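Local coordinates for protein putative glutathionylspermidine synthase (Methylobacillus flagellatus, PDB 3N6X) that is probably an ATP-dependent ligase with a circularly permuted ATP-grasp fold, perhaps related in activity to glutathionylspermidine synthase, at residues Leu69-Asp73 with Gly464-Asp468; Leu149-Gly153 with Leu409-Thr413; Ala194-Tyr199 with Leu441-Ala445. All blocks are in the same frame, centred on the assembly; numbering follows the deposited sequence.

Contact 1. Residues Leu69-Asp73 with Gly464-Asp468; sequences LIPFD and GGTKD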
loop_
_atom_site.group_PDB
_atom_site.type_symbol
_atom_site.label_atom_id
_atom_site.label_comp_id
_atom_site.label_asym_id
_atom_site.label_seq_id
_atom_site.Cartn_x
_atom_site.Cartn_y
_atom_site.Cartn_z
ATOM N N LEU A 69 15.335 -1.952 -13.241
ATOM C CA LEU A 69 15.421 -1.452 -11.866
ATOM C C LEU A 69 14.824 -0.038 -11.736
ATOM O O LEU A 69 15.183 0.858 -12.514
ATOM C CB LEU A 69 16.881 -1.467 -11.371
ATOM N N ILE A 70 13.910 0.156 -10.748
ATOM C CA ILE A 70 13.242 1.443 -10.478
ATOM C C ILE A 70 14.264 2.513 -10.018
ATOM O O ILE A 70 15.055 2.248 -9.116
ATOM C CB ILE A 70 12.079 1.253 -9.440
ATOM C CG1 ILE A 70 10.987 0.295 -9.994
ATOM C CG2 ILE A 70 11.471 2.612 -8.994
ATOM C CD1 ILE A 70 9.959 -0.192 -8.953
ATOM N N PRO A 71 14.252 3.734 -10.616
ATOM C CA PRO A 71 15.209 4.769 -10.182
ATOM C C PRO A 71 15.060 5.157 -8.708
ATOM O O PRO A 71 13.963 5.121 -8.160
ATOM C CB PRO A 71 14.911 5.954 -11.109
ATOM C CG PRO A 71 14.164 5.379 -12.255
ATOM C CD PRO A 71 13.395 4.222 -11.717
ATOM N N PHE A 72 16.177 5.511 -8.072
ATOM C CA PHE A 72 16.203 5.924 -6.680
ATOM C C PHE A 72 16.741 7.344 -6.552
ATOM O O PHE A 72 17.742 7.683 -7.188
ATOM C CB PHE A 72 17.047 4.945 -5.843
ATOM C CG PHE A 72 17.158 5.308 -4.380
ATOM C CD1 PHE A 72 16.078 5.139 -3.520
ATOM C CD2 PHE A 72 18.348 5.807 -3.859
ATOM C CE1 PHE A 72 16.180 5.483 -2.169
ATOM C CE2 PHE A 72 18.451 6.139 -2.502
ATOM C CZ PHE A 72 17.370 5.970 -1.666
ATOM N N ASP A 73 16.053 8.183 -5.766
ATOM C CA ASP A 73 16.482 9.548 -5.484
ATOM C C ASP A 73 17.035 9.598 -4.056
ATOM O O ASP A 73 16.438 9.016 -3.140
ATOM C CB ASP A 73 15.326 10.534 -5.654
ATOM C CG ASP A 73 15.753 11.986 -5.551
ATOM O OD1 ASP A 73 16.432 12.476 -6.490
ATOM O OD2 ASP A 73 15.351 12.656 -4.574
ATOM N N GLY A 464 8.637 6.980 -12.976
ATOM C CA GLY A 464 8.456 6.857 -11.534
ATOM C C GLY A 464 9.656 6.273 -10.818
ATOM O O GLY A 464 10.277 5.326 -11.310
ATOM N N GLY A 465 9.969 6.834 -9.650
ATOM C CA GLY A 465 11.076 6.374 -8.815
ATOM C C GLY A 465 10.720 6.274 -7.344
ATOM O O GLY A 465 9.571 6.501 -6.971
ATOM N N THR A 466 11.702 5.912 -6.491
ATOM C CA THR A 466 11.476 5.837 -5.038
ATOM C C THR A 466 12.448 6.691 -4.238
ATOM O O THR A 466 13.495 7.112 -4.744
ATOM C CB THR A 466 11.454 4.400 -4.516
ATOM O OG1 THR A 466 12.737 3.817 -4.693
ATOM C CG2 THR A 466 10.373 3.551 -5.162
ATOM N N LYS A 467 12.078 6.955 -2.983
ATOM C CA LYS A 467 12.849 7.720 -2.015
ATOM C C LYS A 467 12.793 6.983 -0.702
ATOM O O LYS A 467 11.878 6.185 -0.484
ATOM C CB LYS A 467 12.220 9.109 -1.815
ATOM C CG LYS A 467 12.465 10.090 -2.939
ATOM C CD LYS A 467 11.744 11.381 -2.655
ATOM C CE LYS A 467 12.140 12.484 -3.602
ATOM N NZ LYS A 467 13.237 13.314 -3.046
ATOM N N ASP A 468 13.724 7.283 0.201
ATOM C CA ASP A 468 13.685 6.771 1.565
ATOM C C ASP A 468 12.775 7.716 2.347
ATOM O O ASP A 468 12.770 8.914 2.069
ATOM C CB ASP A 468 15.105 6.783 2.173
ATOM C CG ASP A 468 15.236 6.167 3.559
ATOM O OD1 ASP A 468 14.245 5.563 4.044
ATOM O OD2 ASP A 468 16.327 6.279 4.155
HETATM O O HOH W 1 15.942 9.114 -0.407
#
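Asp-73 and Lys-467 run alongside each other in the same direction, the lysine chain extended and then bending at its last torsion to place NZ 2.7 Å from Asp-73 OD2. The ammonium meets the anti side of the carboxylate, 26° out of its plane, and also donates to the carbonyls of Val-75 and Pro-415. Asp-73 OD1 takes the backbone N-H of Leu-417. Phe-72 and Thr-466 cross at about a right angle: the ring edge, through CD1, faces Thr-466 OG1 in plane at 3.8 Å. With CG anti to the backbone N (chi1 179°), the ring swings along the strand, and CE1 reaches Asp-468 N at 3.9 Å. Between the backbones a single bridge joins Phe-72 to Thr-466, Thr-466 N giving to Pro-71 O (2.9 Å) and Asp-73 N to Thr-466 O (3.0 Å). A methionine in place of Lys-467 would probably leave Asp-73 without its countercharge and take this donor from both carbonyls. Water 1 links Asp-73 O to Asp-468 N. Strand 464-471 thus fastens the loop before strand 77-79 by backbone bonds and a buried ion pair, in which Lys-467 probably offsets the negative charge of Asp-73, whose OD1 has the Glu-45 carboxylate nearby.

Contact 2. Residues Leu149-Gly153 with Leu409-Thr413; sequences LVRTG and LALST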
loop_
_atom_site.group_PDB
_atom_site.type_symbol
_atom_site.label_atom_id
_atom_site.label_comp_id
_atom_site.label_asym_id
_atom_site.label_seq_id
_atom_site.Cartn_x
_atom_site.Cartn_y
_atom_site.Cartn_z
ATOM N N LEU A 149 -1.215 7.588 0.582
ATOM C CA LEU A 149 -1.447 8.949 1.077
ATOM C C LEU A 149 -0.774 9.991 0.236
ATOM O O LEU A 149 0.342 9.784 -0.240
ATOM C CB LEU A 149 -0.933 9.092 2.525
ATOM C CG LEU A 149 -1.560 8.192 3.552
ATOM C CD1 LEU A 149 -0.662 8.051 4.749
ATOM C CD2 LEU A 149 -2.908 8.718 3.978
ATOM N N VAL A 150 -1.407 11.164 0.136
ATOM C CA VAL A 150 -0.851 12.329 -0.551
ATOM C C VAL A 150 -0.979 13.539 0.358
ATOM O O VAL A 150 -1.875 13.586 1.208
ATOM C CB VAL A 150 -1.463 12.582 -1.957
ATOM C CG1 VAL A 150 -1.148 11.437 -2.914
ATOM C CG2 VAL A 150 -2.969 12.852 -1.885
ATOM N N ARG A 151 -0.063 14.489 0.218
ATOM C CA ARG A 151 -0.044 15.699 1.039
ATOM C C ARG A 151 -0.388 16.924 0.176
ATOM O O ARG A 151 0.044 16.999 -0.970
ATOM C CB ARG A 151 1.338 15.862 1.668
ATOM C CG ARG A 151 1.385 16.853 2.797
ATOM C CD ARG A 151 2.793 17.002 3.325
ATOM N NE ARG A 151 2.829 17.810 4.543
ATOM C CZ ARG A 151 3.837 17.801 5.407
ATOM N NH1 ARG A 151 4.896 17.027 5.196
ATOM N NH2 ARG A 151 3.791 18.557 6.494
ATOM N N THR A 152 -1.190 17.856 0.704
ATOM C CA THR A 152 -1.520 19.083 -0.031
ATOM C C THR A 152 -1.070 20.342 0.732
ATOM O O THR A 152 -0.891 21.401 0.125
ATOM C CB THR A 152 -3.008 19.124 -0.447
ATOM O OG1 THR A 152 -3.833 18.946 0.705
ATOM C CG2 THR A 152 -3.351 18.089 -1.519
ATOM N N GLY A 153 -0.880 20.201 2.045
ATOM C CA GLY A 153 -0.455 21.293 2.913
ATOM C C GLY A 153 0.404 20.847 4.083
ATOM O O GLY A 153 0.881 19.707 4.112
ATOM N N LEU A 409 -5.640 17.310 -7.552
ATOM C CA LEU A 409 -5.208 17.774 -6.235
ATOM C C LEU A 409 -3.870 18.484 -6.300
ATOM O O LEU A 409 -3.009 18.104 -7.105
ATOM C CB LEU A 409 -5.113 16.587 -5.252
ATOM C CG LEU A 409 -6.413 15.855 -4.910
ATOM C CD1 LEU A 409 -6.119 14.524 -4.254
ATOM C CD2 LEU A 409 -7.301 16.693 -4.008
ATOM N N ALA A 410 -3.663 19.473 -5.402
ATOM C CA ALA A 410 -2.389 20.189 -5.286
ATOM C C ALA A 410 -1.337 19.279 -4.594
ATOM O O ALA A 410 -0.929 19.541 -3.453
ATOM C CB ALA A 410 -2.586 21.480 -4.497
ATOM N N LEU A 411 -0.940 18.180 -5.293
ATOM C CA LEU A 411 0.004 17.160 -4.810
ATOM C C LEU A 411 1.317 17.783 -4.341
ATOM O O LEU A 411 1.946 18.517 -5.098
ATOM C CB LEU A 411 0.261 16.094 -5.917
ATOM C CG LEU A 411 1.075 14.846 -5.507
ATOM C CD1 LEU A 411 0.621 14.317 -4.193
ATOM C CD2 LEU A 411 0.984 13.753 -6.555
ATOM N N SER A 412 1.719 17.502 -3.080
ATOM C CA SER A 412 2.940 18.070 -2.509
ATOM C C SER A 412 4.187 17.640 -3.251
ATOM O O SER A 412 4.246 16.529 -3.793
ATOM C CB SER A 412 3.063 17.764 -1.014
ATOM O OG SER A 412 3.647 16.495 -0.766
ATOM N N THR A 413 5.168 18.546 -3.315
ATOM C CA THR A 413 6.435 18.297 -3.982
ATOM C C THR A 413 7.550 18.073 -2.973
ATOM O O THR A 413 7.555 18.678 -1.900
ATOM C CB THR A 413 6.768 19.430 -4.942
ATOM O OG1 THR A 413 6.513 20.684 -4.300
ATOM C CG2 THR A 413 5.993 19.337 -6.239
HETATM O O HOH W 2 2.215 14.064 -1.230
#
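Ser-412 N gives a hydrogen bond to Arg-151 O at 2.7 Å, bent to 138° at the hydrogen. Ser-412 folds back beside this bond: OG sits between the backbone N and the carbonyl carbon (chi1 85°), which lays it 3.4 Å from Arg-151 CB. Water 2 closes a second path, taking the N-H of Arg-151 and donating to Ser-412 OG. Glu-12 ties the same two residues together, its carboxylate receiving Ser-412 OG on one oxygen and Arg-151 NH1 on the other. The extended arginine chain also sends NE to Gly-153 O (2.8 Å), and its NH2 pairs with Glu-83. Ala-410 centres an inverse gamma turn; its own O lies 3.4 Å from Thr-152 CG2 and takes a CA-H...O contact from Thr-152 CA. Leu-411 crosses Val-150 at about a right angle, Leu-411 CD1 pressing on Val-150 CB at 3.5 Å, while Leu-409 CD1 reaches Val-150 CG2 more loosely. One direct backbone bond, a water and a shared glutamate join the end of strand 144-151 to the loop entering strand 413-418, and the carboxylates of Glu-12 and Glu-83 probably offset the charge of Arg-151 and of Arg-21 close beside it.

Contact 3. Residues Ala194-Tyr199 with Leu441-Ala445; sequences APVEHY and LVPGA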
loop_
_atom_site.group_PDB
_atom_site.type_symbol
_atom_site.label_atom_id
_atom_site.label_comp_id
_atom_site.label_asym_id
_atom_site.label_seq_id
_atom_site.Cartn_x
_atom_site.Cartn_y
_atom_site.Cartn_z
ATOM N N ALA A 194 13.987 7.215 12.970
ATOM C CA ALA A 194 13.451 5.989 13.576
ATOM C C ALA A 194 13.760 4.776 12.676
ATOM O O ALA A 194 13.721 4.903 11.452
ATOM C CB ALA A 194 11.952 6.114 13.786
ATOM N N PRO A 195 14.144 3.613 13.262
ATOM C CA PRO A 195 14.491 2.447 12.424
ATOM C C PRO A 195 13.270 1.738 11.828
ATOM O O PRO A 195 12.161 1.891 12.335
ATOM C CB PRO A 195 15.249 1.546 13.391
ATOM C CG PRO A 195 14.648 1.840 14.718
ATOM C CD PRO A 195 14.287 3.303 14.706
ATOM N N VAL A 196 13.486 0.930 10.762
ATOM C CA VAL A 196 12.406 0.218 10.057
ATOM C C VAL A 196 12.665 -1.280 9.927
ATOM O O VAL A 196 11.728 -2.040 9.648
ATOM C CB VAL A 196 12.109 0.843 8.656
ATOM C CG1 VAL A 196 11.459 2.214 8.784
ATOM C CG2 VAL A 196 13.371 0.911 7.797
ATOM N N GLU A 197 13.938 -1.710 10.075
ATOM C CA GLU A 197 14.341 -3.100 9.794
ATOM C C GLU A 197 13.752 -4.195 10.681
ATOM O O GLU A 197 13.905 -5.380 10.369
ATOM C CB GLU A 197 15.856 -3.236 9.595
ATOM C CG GLU A 197 16.693 -2.982 10.837
ATOM C CD GLU A 197 18.181 -3.120 10.584
ATOM O OE1 GLU A 197 18.640 -4.259 10.330
ATOM O OE2 GLU A 197 18.881 -2.082 10.575
ATOM N N HIS A 198 13.019 -3.809 11.734
ATOM C CA HIS A 198 12.354 -4.762 12.629
ATOM C C HIS A 198 10.946 -5.163 12.104
ATOM O O HIS A 198 10.291 -6.013 12.708
ATOM C CB HIS A 198 12.263 -4.190 14.049
ATOM C CG HIS A 198 11.523 -2.886 14.133
ATOM N ND1 HIS A 198 11.969 -1.752 13.462
ATOM C CD2 HIS A 198 10.410 -2.569 14.829
ATOM C CE1 HIS A 198 11.116 -0.792 13.771
ATOM N NE2 HIS A 198 10.155 -1.236 14.585
ATOM N N TYR A 199 10.503 -4.555 10.975
ATOM C CA TYR A 199 9.201 -4.828 10.349
ATOM C C TYR A 199 8.929 -6.335 10.189
ATOM O O TYR A 199 7.939 -6.799 10.727
ATOM C CB TYR A 199 9.042 -4.063 8.997
ATOM C CG TYR A 199 7.788 -4.446 8.229
ATOM C CD1 TYR A 199 7.754 -5.596 7.435
ATOM C CD2 TYR A 199 6.629 -3.679 8.316
ATOM C CE1 TYR A 199 6.591 -5.987 6.781
ATOM C CE2 TYR A 199 5.467 -4.044 7.638
ATOM C CZ TYR A 199 5.446 -5.211 6.887
ATOM O OH TYR A 199 4.311 -5.580 6.212
ATOM N N LEU A 441 2.051 0.601 13.395
ATOM C CA LEU A 441 2.790 0.944 12.201
ATOM C C LEU A 441 4.242 0.991 12.573
ATOM O O LEU A 441 4.595 1.611 13.578
ATOM C CB LEU A 441 2.394 2.342 11.698
ATOM C CG LEU A 441 1.157 2.452 10.873
ATOM C CD1 LEU A 441 -0.004 2.857 11.719
ATOM C CD2 LEU A 441 1.333 3.479 9.796
ATOM N N VAL A 442 5.102 0.407 11.746
ATOM C CA VAL A 442 6.542 0.578 11.889
ATOM C C VAL A 442 6.812 2.014 11.358
ATOM O O VAL A 442 6.141 2.426 10.416
ATOM C CB VAL A 442 7.317 -0.528 11.093
ATOM C CG1 VAL A 442 8.747 -0.106 10.776
ATOM C CG2 VAL A 442 7.295 -1.854 11.846
ATOM N N PRO A 443 7.665 2.840 12.021
ATOM C CA PRO A 443 7.836 4.236 11.559
ATOM C C PRO A 443 8.598 4.367 10.235
ATOM O O PRO A 443 9.729 4.874 10.182
ATOM C CB PRO A 443 8.559 4.910 12.727
ATOM C CG PRO A 443 9.301 3.807 13.379
ATOM C CD PRO A 443 8.481 2.564 13.220
ATOM N N GLY A 444 7.940 3.957 9.171
ATOM C CA GLY A 444 8.475 4.032 7.824
ATOM C C GLY A 444 7.388 3.908 6.792
ATOM O O GLY A 444 6.256 3.545 7.118
ATOM N N ALA A 445 7.729 4.175 5.537
ATOM C CA ALA A 445 6.780 4.114 4.437
ATOM C C ALA A 445 7.507 4.027 3.107
ATOM O O ALA A 445 8.659 4.467 2.991
ATOM C CB ALA A 445 5.885 5.357 4.447
HETATM O O HOH W 3 12.117 6.160 9.600
#
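Val-442 pushes its two methyls into the bend of the loop that leads to helix 199-209. CG1 rests on Val-196, 3.7 Å from its carbonyl O and 4.1 Å from CB; CG2 turns to Tyr-199, 4.0 Å from CB. CG2 also lies over one face of the His-198 imidazole, which approaches from the opposite direction, while CD of Pro-443 comes to the ring's edge. What splits the methyls this way is the valine's first torsion: CG1 stands anti to the backbone N (chi1 158°), leaving CG2 beside that nitrogen and directed at the start of the helix. Pro-443 packs next door, its CG touching Ala-194 CB at 3.5 Å and also lying close to Pro-195 O. Val-196 answers with CG1, which reaches the Pro-443 carbonyl O and, at 3.6 Å, Gly-444 CA.

Two turns hold these groups in place. Residues Val-196 to Tyr-199 form a type I turn closed by Tyr-199 N to Val-196 O at 3.1 Å, which brings both His-198 and Tyr-199 round to Val-442 CG2. Across from it, Pro-443 centres an inverse gamma turn in which Gly-444 N bonds to Val-442 O at 2.7 Å. Water 3 donates to both Ala-194 O and Pro-443 O, and Ala-194 O also receives Arg-177 NH1. Farther out, helix 170-183 covers Val-196 and Tyr-199, Trp-84 of helix 81-105 touches Pro-443, and His-198 NE2 is hydrogen-bonded to a glycerol, probably from the crystallisation liquor. No direct hydrogen bond joins the two loops: apolar packing does the work, with one water donating to a carbonyl of each loop.

Contacts 1 and 3 are largely buried, contact 3 having only Pro-195 exposed among its touching residues, whereas contact 2 is the less buried, with Ala-410 exposed. Contacts 1 and 2 both reach the same mixed sheet, their centres about 19 Å apart: contact 1 pins a loop along strand 464-471, and contact 2 joins the end of strand 144-151 to a loop. Contact 3 brings together two loops, one leading into strand 446-450 of that sheet. Chemistry follows place: an ion pair and a strand bridge in contact 1, a backbone bond with water and glutamate in contact 2, apolar packing in contact 3. Helix 170-183 borders contacts 1 and 3, Arg-177 reaching Asp-468 and Ala-194.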